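Local atomic coordinates of 2-oxoglutarate dehydrogenase E3 component (Thermus thermophilus, PDB entry 2YQU), a protein that probably catalyses the NAD(+)-dependent reoxidation of protein-bound dihydrolipoamide as the FAD-containing E3 component of a 2-oxoacid dehydrogenase complex. Residues 217-221 against 342-346; 288-292 against 319-323; 347-352 against 398-402. All blocks are in the same frame, centred on the assembly; numbering follows the deposited sequence.

Contact 1: residues 217-221 against 342-346; sequences VFKKQ and THPEI
T342 meets F218 at the rim of the phenyl ring: OG1 lies near the ring plane, 3.5 Å from CZ, while CB and CG2 touch CZ and CE2. The two side chains cross at about a right angle. A chi1 of 47° sets OG1 between the backbone N and the carbonyl carbon, from where it bonds to P344 O at 2.8 Å and ties the turn to itself. A glycine here would probably leave P344 O without this donor and open a gap beside CZ and CE2 of F218. At H343 the side chain turns from the helix to bond E381, whereas the backbone O faces the Q221 amide. The peptide between H343 and P344 is cis, and V217 CG1 reaches the CD corner of P344, 3.4 Å away, tighter than usual for two carbons. The contact thus sets the C-terminal part of helix 208-221, in the NAD-binding Rossmann-type domain, against the loop leading into strand 345-350 of the dimerisation domain. E345 OE2 forms a salt bridge with R375 of the second subunit. I346 points toward the helix and sets CD1 3.6 Å from F218 CZ, and L180 and V184 of helix 177-188 also pack on F218.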
loop_
_atom_site.group_PDB
_atom_site.type_symbol
_atom_site.label_atom_id
_atom_site.label_comp_id
_atom_site.label_asym_id
_atom_site.label_seq_id
_atom_site.Cartn_x
_atom_site.Cartn_y
_atom_site.Cartn_z
ATOM N N VAL A 217 7.757 1.272 20.245
ATOM C CA VAL A 217 6.515 0.602 19.876
ATOM C C VAL A 217 6.506 -0.838 20.387
ATOM O O VAL A 217 5.507 -1.299 20.947
ATOM C CB VAL A 217 6.303 0.639 18.341
ATOM C CG1 VAL A 217 5.145 -0.262 17.913
ATOM C CG2 VAL A 217 6.063 2.061 17.880
ATOM N N PHE A 218 7.617 -1.550 20.215
ATOM C CA PHE A 218 7.667 -2.950 20.612
ATOM C C PHE A 218 7.650 -3.111 22.121
ATOM O O PHE A 218 7.088 -4.079 22.620
ATOM C CB PHE A 218 8.873 -3.651 19.988
ATOM C CG PHE A 218 8.791 -3.761 18.492
ATOM C CD1 PHE A 218 9.852 -3.345 17.690
ATOM C CD2 PHE A 218 7.652 -4.282 17.881
ATOM C CE1 PHE A 218 9.779 -3.453 16.298
ATOM C CE2 PHE A 218 7.574 -4.387 16.494
ATOM C CZ PHE A 218 8.642 -3.972 15.706
ATOM N N LYS A 219 8.232 -2.148 22.836
ATOM C CA LYS A 219 8.147 -2.111 24.303
ATOM C C LYS A 219 6.706 -1.885 24.746
ATOM O O LYS A 219 6.224 -2.548 25.670
ATOM C CB LYS A 219 9.049 -1.023 24.884
ATOM C CG LYS A 219 10.504 -1.444 25.013
ATOM C CD LYS A 219 11.351 -0.302 25.532
ATOM C CE LYS A 219 12.824 -0.643 25.475
ATOM N NZ LYS A 219 13.656 0.514 25.881
ATOM N N LYS A 220 6.015 -0.958 24.089
ATOM C CA LYS A 220 4.608 -0.707 24.406
ATOM C C LYS A 220 3.756 -1.949 24.166
ATOM O O LYS A 220 2.846 -2.237 24.951
ATOM C CB LYS A 220 4.056 0.470 23.606
ATOM C CG LYS A 220 2.754 1.016 24.172
ATOM C CD LYS A 220 2.054 1.938 23.194
ATOM C CE LYS A 220 0.705 2.417 23.744
ATOM N NZ LYS A 220 0.861 3.534 24.728
ATOM N N GLN A 221 4.069 -2.694 23.108
ATOM C CA GLN A 221 3.329 -3.908 22.760
ATOM C C GLN A 221 3.562 -5.034 23.765
ATOM O O GLN A 221 2.751 -5.955 23.868
ATOM C CB GLN A 221 3.678 -4.363 21.337
ATOM C CG GLN A 221 3.085 -3.444 20.271
ATOM C CD GLN A 221 3.437 -3.809 18.835
ATOM O OE1 GLN A 221 3.122 -3.045 17.914
ATOM N NE2 GLN A 221 4.066 -4.962 18.634
ATOM N N THR A 342 6.444 -6.457 10.717
ATOM C CA THR A 342 5.690 -6.344 11.954
ATOM C C THR A 342 4.499 -5.412 11.714
ATOM O O THR A 342 4.271 -4.943 10.605
ATOM C CB THR A 342 6.608 -5.773 13.059
ATOM O OG1 THR A 342 7.321 -4.639 12.549
ATOM C CG2 THR A 342 7.717 -6.773 13.450
ATOM N N HIS A 343 3.712 -5.182 12.750
ATOM C CA HIS A 343 2.700 -4.127 12.742
ATOM C C HIS A 343 2.968 -3.273 13.972
ATOM O O HIS A 343 2.822 -3.753 15.090
ATOM C CB HIS A 343 1.283 -4.702 12.771
ATOM C CG HIS A 343 0.210 -3.656 12.792
ATOM N ND1 HIS A 343 -0.578 -3.373 11.694
ATOM C CD2 HIS A 343 -0.201 -2.821 13.774
ATOM C CE1 HIS A 343 -1.428 -2.409 12.003
ATOM N NE2 HIS A 343 -1.219 -2.056 13.259
ATOM N N PRO A 344 3.387 -2.021 13.796
ATOM C CA PRO A 344 3.500 -1.351 12.494
ATOM C C PRO A 344 4.644 -1.897 11.645
ATOM O O PRO A 344 5.564 -2.500 12.188
ATOM C CB PRO A 344 3.808 0.092 12.895
ATOM C CG PRO A 344 4.516 -0.026 14.195
ATOM C CD PRO A 344 3.830 -1.153 14.896
ATOM N N GLU A 345 4.586 -1.684 10.332
ATOM C CA GLU A 345 5.740 -1.947 9.482
ATOM C C GLU A 345 6.800 -0.870 9.704
ATOM O O GLU A 345 6.520 0.217 10.199
ATOM C CB GLU A 345 5.341 -2.062 7.999
ATOM C CG GLU A 345 4.415 -3.245 7.752
ATOM C CD GLU A 345 4.104 -3.563 6.299
ATOM O OE1 GLU A 345 4.471 -2.811 5.367
ATOM O OE2 GLU A 345 3.469 -4.611 6.085
ATOM N N ILE A 346 8.033 -1.214 9.365
ATOM C CA ILE A 346 9.185 -0.344 9.528
ATOM C C ILE A 346 9.922 -0.423 8.204
ATOM O O ILE A 346 10.118 -1.519 7.676
ATOM C CB ILE A 346 10.058 -0.859 10.697
ATOM C CG1 ILE A 346 9.203 -1.066 11.963
ATOM C CG2 ILE A 346 11.199 0.075 10.969
ATOM C CD1 ILE A 346 9.877 -1.839 13.049
#

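Contact 2: residues 288-292 against 319-323; sequences EHLRT and AAVEH
The loop 288-292 passes helix 310-326 most closely where L290 CA comes 5.9 Å from A320 CA, and L290 takes a positive phi there. Beside this approach no direct hydrogen bond joins the segments; one water spans them instead, donating to H289 O at 2.7 Å and, more weakly, to A319 O. That water supplements a helix carbonyl already used within the helix, since A319 O accepts the backbone N of H323.

H289 and H323 form the main side-chain contact. Their rings make an offset stack with centroids 4.5 Å apart and planes inclined by 30°. The overlap is displaced toward the root of H289: its CB stands 3.6 Å from the centroid of the H323 ring and almost along the ring normal, a CH-pi contact over the face. H323 reaches this place because its CG is anti to the backbone N (chi1 -175°), which carries the ring out from the helix. Although H289 ND1 and H323 NE2 are near each other, the angle is too poor for a hydrogen bond.

The contact belongs to the FAD-binding part of the disulphide oxidoreductase fold, where the loop leads into strand 297-299, an outer strand of the five-stranded parallel sheet. Y298 on that strand is hydrogen-bonded through its OH to H323 ND1.

R291 comes to the edge of the H323 ring, CD lying 3.7 Å from CE1, with the guanidinium plane turned 82° from the imidazole. CE1 consequently sits over one guanidinium face, while NE is engaged by D287 in a salt bridge. Deeper in, CD1 of L290 rests against both alanine methyl groups, 4.1 Å from A319 CB and 4.2 Å from A320 CB.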
loop_
_atom_site.group_PDB
_atom_site.type_symbol
_atom_site.label_atom_id
_atom_site.label_comp_id
_atom_site.label_asym_id
_atom_site.label_seq_id
_atom_site.Cartn_x
_atom_site.Cartn_y
_atom_site.Cartn_z
ATOM N N GLU A 288 31.199 -3.876 -10.382
ATOM C CA GLU A 288 29.902 -3.218 -10.538
ATOM C C GLU A 288 28.951 -3.930 -11.508
ATOM O O GLU A 288 27.767 -3.610 -11.549
ATOM C CB GLU A 288 30.075 -1.747 -10.940
ATOM C CG GLU A 288 30.974 -1.494 -12.142
ATOM C CD GLU A 288 30.960 -0.035 -12.570
ATOM O OE1 GLU A 288 32.055 0.563 -12.710
ATOM O OE2 GLU A 288 29.848 0.516 -12.761
ATOM N N HIS A 289 29.464 -4.883 -12.284
ATOM C CA HIS A 289 28.620 -5.723 -13.137
ATOM C C HIS A 289 28.414 -7.124 -12.573
ATOM O O HIS A 289 27.911 -8.002 -13.268
ATOM C CB HIS A 289 29.224 -5.800 -14.529
ATOM C CG HIS A 289 29.498 -4.457 -15.120
ATOM N ND1 HIS A 289 28.622 -3.830 -15.977
ATOM C CD2 HIS A 289 30.533 -3.604 -14.946
ATOM C CE1 HIS A 289 29.120 -2.656 -16.325
ATOM N NE2 HIS A 289 30.274 -2.493 -15.709
ATOM N N LEU A 290 28.804 -7.305 -11.312
ATOM C CA LEU A 290 28.643 -8.551 -10.560
ATOM C C LEU A 290 29.570 -9.672 -11.039
ATOM O O LEU A 290 29.340 -10.835 -10.741
ATOM C CB LEU A 290 27.174 -8.996 -10.533
ATOM C CG LEU A 290 26.262 -7.917 -9.943
ATOM C CD1 LEU A 290 24.837 -8.082 -10.401
ATOM C CD2 LEU A 290 26.363 -7.917 -8.416
ATOM N N ARG A 291 30.631 -9.317 -11.763
ATOM C CA ARG A 291 31.647 -10.294 -12.147
ATOM C C ARG A 291 32.636 -10.485 -11.007
ATOM O O ARG A 291 33.062 -9.516 -10.374
ATOM C CB ARG A 291 32.452 -9.822 -13.362
ATOM C CG ARG A 291 31.685 -9.635 -14.635
ATOM C CD ARG A 291 32.526 -8.953 -15.723
ATOM N NE ARG A 291 32.856 -7.576 -15.352
ATOM C CZ ARG A 291 33.392 -6.667 -16.173
ATOM N NH1 ARG A 291 33.649 -6.951 -17.442
ATOM N NH2 ARG A 291 33.659 -5.452 -15.716
ATOM N N THR A 292 33.036 -11.728 -10.779
ATOM C CA THR A 292 34.169 -12.013 -9.912
ATOM C C THR A 292 35.431 -11.648 -10.686
ATOM O O THR A 292 35.353 -11.118 -11.808
ATOM C CB THR A 292 34.222 -13.507 -9.517
ATOM O OG1 THR A 292 34.449 -14.306 -10.687
ATOM C CG2 THR A 292 32.885 -14.003 -8.962
ATOM N N ALA A 319 20.498 -8.267 -13.510
ATOM C CA ALA A 319 21.589 -7.431 -14.021
ATOM C C ALA A 319 22.775 -8.270 -14.480
ATOM O O ALA A 319 23.430 -7.933 -15.466
ATOM C CB ALA A 319 22.043 -6.434 -12.956
ATOM N N ALA A 320 23.045 -9.359 -13.766
ATOM C CA ALA A 320 24.167 -10.235 -14.085
ATOM C C ALA A 320 23.969 -10.904 -15.440
ATOM O O ALA A 320 24.863 -10.878 -16.285
ATOM C CB ALA A 320 24.341 -11.295 -13.009
ATOM N N VAL A 321 22.791 -11.479 -15.652
ATOM C CA VAL A 321 22.525 -12.227 -16.887
ATOM C C VAL A 321 22.327 -11.288 -18.073
ATOM O O VAL A 321 22.681 -11.617 -19.198
ATOM C CB VAL A 321 21.351 -13.239 -16.749
ATOM C CG1 VAL A 321 21.645 -14.245 -15.636
ATOM C CG2 VAL A 321 20.019 -12.555 -16.524
ATOM N N GLU A 322 21.775 -10.110 -17.818
ATOM C CA GLU A 322 21.686 -9.086 -18.851
ATOM C C GLU A 322 23.079 -8.593 -19.268
ATOM O O GLU A 322 23.291 -8.259 -20.427
ATOM C CB GLU A 322 20.796 -7.937 -18.374
ATOM C CG GLU A 322 19.322 -8.305 -18.428
ATOM C CD GLU A 322 18.384 -7.166 -18.072
ATOM O OE1 GLU A 322 17.160 -7.358 -18.242
ATOM O OE2 GLU A 322 18.856 -6.092 -17.620
ATOM N N HIS A 323 24.028 -8.576 -18.335
ATOM C CA HIS A 323 25.409 -8.204 -18.660
ATOM C C HIS A 323 26.089 -9.300 -19.475
ATOM O O HIS A 323 26.817 -9.010 -20.417
ATOM C CB HIS A 323 26.227 -7.933 -17.404
ATOM C CG HIS A 323 27.607 -7.428 -17.686
ATOM N ND1 HIS A 323 28.741 -8.155 -17.395
ATOM C CD2 HIS A 323 28.033 -6.283 -18.267
ATOM C CE1 HIS A 323 29.809 -7.464 -17.757
ATOM N NE2 HIS A 323 29.406 -6.323 -18.286
HETATM O O HOH W 1 25.634 -6.934 -14.138
#

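Contact 3: residues 347-352 against 398-402; sequences AAVGYT and LGVHG
A347 and G402 exchange two backbone hydrogen bonds, A347 N to G402 O and G402 N to A347 O, each with an N-H...O angle of 166°. V349 and V400 repeat the exchange at 2.9 Å from V349 N to V400 O, where the donor approaches nearly along the C=O axis, and V400 N returns a bond to V349 O. A347 O also receives a water proton at 3.0 Å and a CA-H...O contact from H401. The same water is hydrogen-bonded to H401 ND1, 3.0 Å away.

These are the hydrogen-bonded pairs of antiparallel strands 345-350 and 397-404, neighbours in the five-stranded sheet of the dimerisation domain, whose short segments run at 176°. On the face carrying A347, V349 and V400, helix 407-419 packs through L411, A414 and L418; V349 CG1 and V400 CB lie side by side at 3.8 Å. Next to L389 of strand 385-391, L398 and G399 form a classic beta bulge.

Beyond G350 the ladder continues with Y351 N bonded to L398 O at 2.9 Å. G350 has a positive phi, and a CB there would clash with L398 O; one on G399 would strike Y351 O. H401 NE2 donates to Y351 O over 2.7 Å. A chi1 of -51° sets H401 CG anti to the carbonyl carbon, running the ring along its strand to this oxygen. The oxygen lies near the imidazole plane, but the donor stands well above the carbonyl plane. With ND1 on the water, both ring nitrogens of this buried histidine have partners, which fixes the ring's rotation.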
loop_
_atom_site.group_PDB
_atom_site.type_symbol
_atom_site.label_atom_id
_atom_site.label_comp_id
_atom_site.label_asym_id
_atom_site.label_seq_id
_atom_site.Cartn_x
_atom_site.Cartn_y
_atom_site.Cartn_z
ATOM N N ALA A 347 10.330 0.703 7.641
ATOM C CA ALA A 347 10.995 0.653 6.335
ATOM C C ALA A 347 12.012 1.760 6.068
ATOM O O ALA A 347 11.983 2.822 6.677
ATOM C CB ALA A 347 9.962 0.610 5.227
ATOM N N ALA A 348 12.906 1.470 5.131
ATOM C CA ALA A 348 13.926 2.400 4.675
ATOM C C ALA A 348 14.185 2.196 3.194
ATOM O O ALA A 348 14.215 1.079 2.703
ATOM C CB ALA A 348 15.211 2.199 5.438
ATOM N N VAL A 349 14.379 3.291 2.488
ATOM C CA VAL A 349 14.842 3.238 1.116
ATOM C C VAL A 349 15.786 4.415 0.878
ATOM O O VAL A 349 15.599 5.509 1.429
ATOM C CB VAL A 349 13.666 3.185 0.093
ATOM C CG1 VAL A 349 12.846 4.442 0.131
ATOM C CG2 VAL A 349 14.181 2.914 -1.315
ATOM N N GLY A 350 16.809 4.187 0.065
ATOM C CA GLY A 350 17.830 5.188 -0.175
ATOM C C GLY A 350 18.657 5.411 1.076
ATOM O O GLY A 350 18.777 4.518 1.920
ATOM N N TYR A 351 19.218 6.609 1.208
ATOM C CA TYR A 351 20.159 6.907 2.280
ATOM C C TYR A 351 19.449 7.297 3.569
ATOM O O TYR A 351 18.420 7.978 3.539
ATOM C CB TYR A 351 21.100 8.043 1.860
ATOM C CG TYR A 351 22.133 7.643 0.823
ATOM C CD1 TYR A 351 22.272 8.357 -0.366
ATOM C CD2 TYR A 351 22.974 6.555 1.038
ATOM C CE1 TYR A 351 23.222 7.992 -1.312
ATOM C CE2 TYR A 351 23.920 6.181 0.103
ATOM C CZ TYR A 351 24.043 6.905 -1.066
ATOM O OH TYR A 351 24.987 6.525 -1.996
ATOM N N THR A 352 20.018 6.875 4.697
ATOM C CA THR A 352 19.599 7.371 5.999
ATOM C C THR A 352 20.219 8.728 6.249
ATOM O O THR A 352 21.157 9.119 5.570
ATOM C CB THR A 352 20.028 6.422 7.136
ATOM O OG1 THR A 352 21.457 6.345 7.176
ATOM C CG2 THR A 352 19.556 4.978 6.903
ATOM N N LEU A 398 16.705 11.815 -1.611
ATOM C CA LEU A 398 17.875 11.022 -1.232
ATOM C C LEU A 398 17.509 9.767 -0.454
ATOM O O LEU A 398 18.238 8.775 -0.513
ATOM C CB LEU A 398 18.844 11.874 -0.414
ATOM C CG LEU A 398 19.415 13.090 -1.146
ATOM C CD1 LEU A 398 20.143 13.988 -0.174
ATOM C CD2 LEU A 398 20.327 12.655 -2.274
ATOM N N GLY A 399 16.393 9.808 0.266
ATOM C CA GLY A 399 15.923 8.667 1.029
ATOM C C GLY A 399 14.531 8.871 1.605
ATOM O O GLY A 399 14.097 9.997 1.787
ATOM N N VAL A 400 13.827 7.773 1.860
ATOM C CA VAL A 400 12.518 7.812 2.495
ATOM C C VAL A 400 12.462 6.728 3.568
ATOM O O VAL A 400 12.935 5.610 3.377
ATOM C CB VAL A 400 11.361 7.639 1.469
ATOM C CG1 VAL A 400 9.999 7.851 2.147
ATOM C CG2 VAL A 400 11.536 8.599 0.292
ATOM N N HIS A 401 11.918 7.083 4.721
ATOM C CA HIS A 401 11.961 6.222 5.888
ATOM C C HIS A 401 10.675 6.367 6.681
ATOM O O HIS A 401 10.099 7.448 6.759
ATOM C CB HIS A 401 13.130 6.608 6.791
ATOM C CG HIS A 401 14.452 6.704 6.091
ATOM N ND1 HIS A 401 15.599 6.184 6.633
ATOM C CD2 HIS A 401 14.825 7.297 4.932
ATOM C CE1 HIS A 401 16.618 6.432 5.830
ATOM N NE2 HIS A 401 16.172 7.090 4.780
ATOM N N GLY A 402 10.223 5.288 7.293
ATOM C CA GLY A 402 9.001 5.378 8.046
ATOM C C GLY A 402 8.751 4.237 8.980
ATOM O O GLY A 402 9.425 3.211 8.950
HETATM O O HOH W 2 14.430 3.771 8.060
#

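Contacts 1 and 3 share strand 345-350 and touch where I346 CG2 packs 4.1 Å from G402 O, their centres 18 Å apart. Contact 1 joins the NAD-binding part to the same sheet in which contact 3 pairs two neighbouring strands. Contact 2 stands apart, its centre about 38 Å from that of contact 1 and 25 Å from that of contact 3. The side chains of T342, L290 and A347 each lie about 11 Å from the FAD. The side chain of T342 is about 4 Å from that of E181, and that of A347 about 4 Å from that of V339, both NAD(+)-binding residues, although no NAD(+) is bound to this chain.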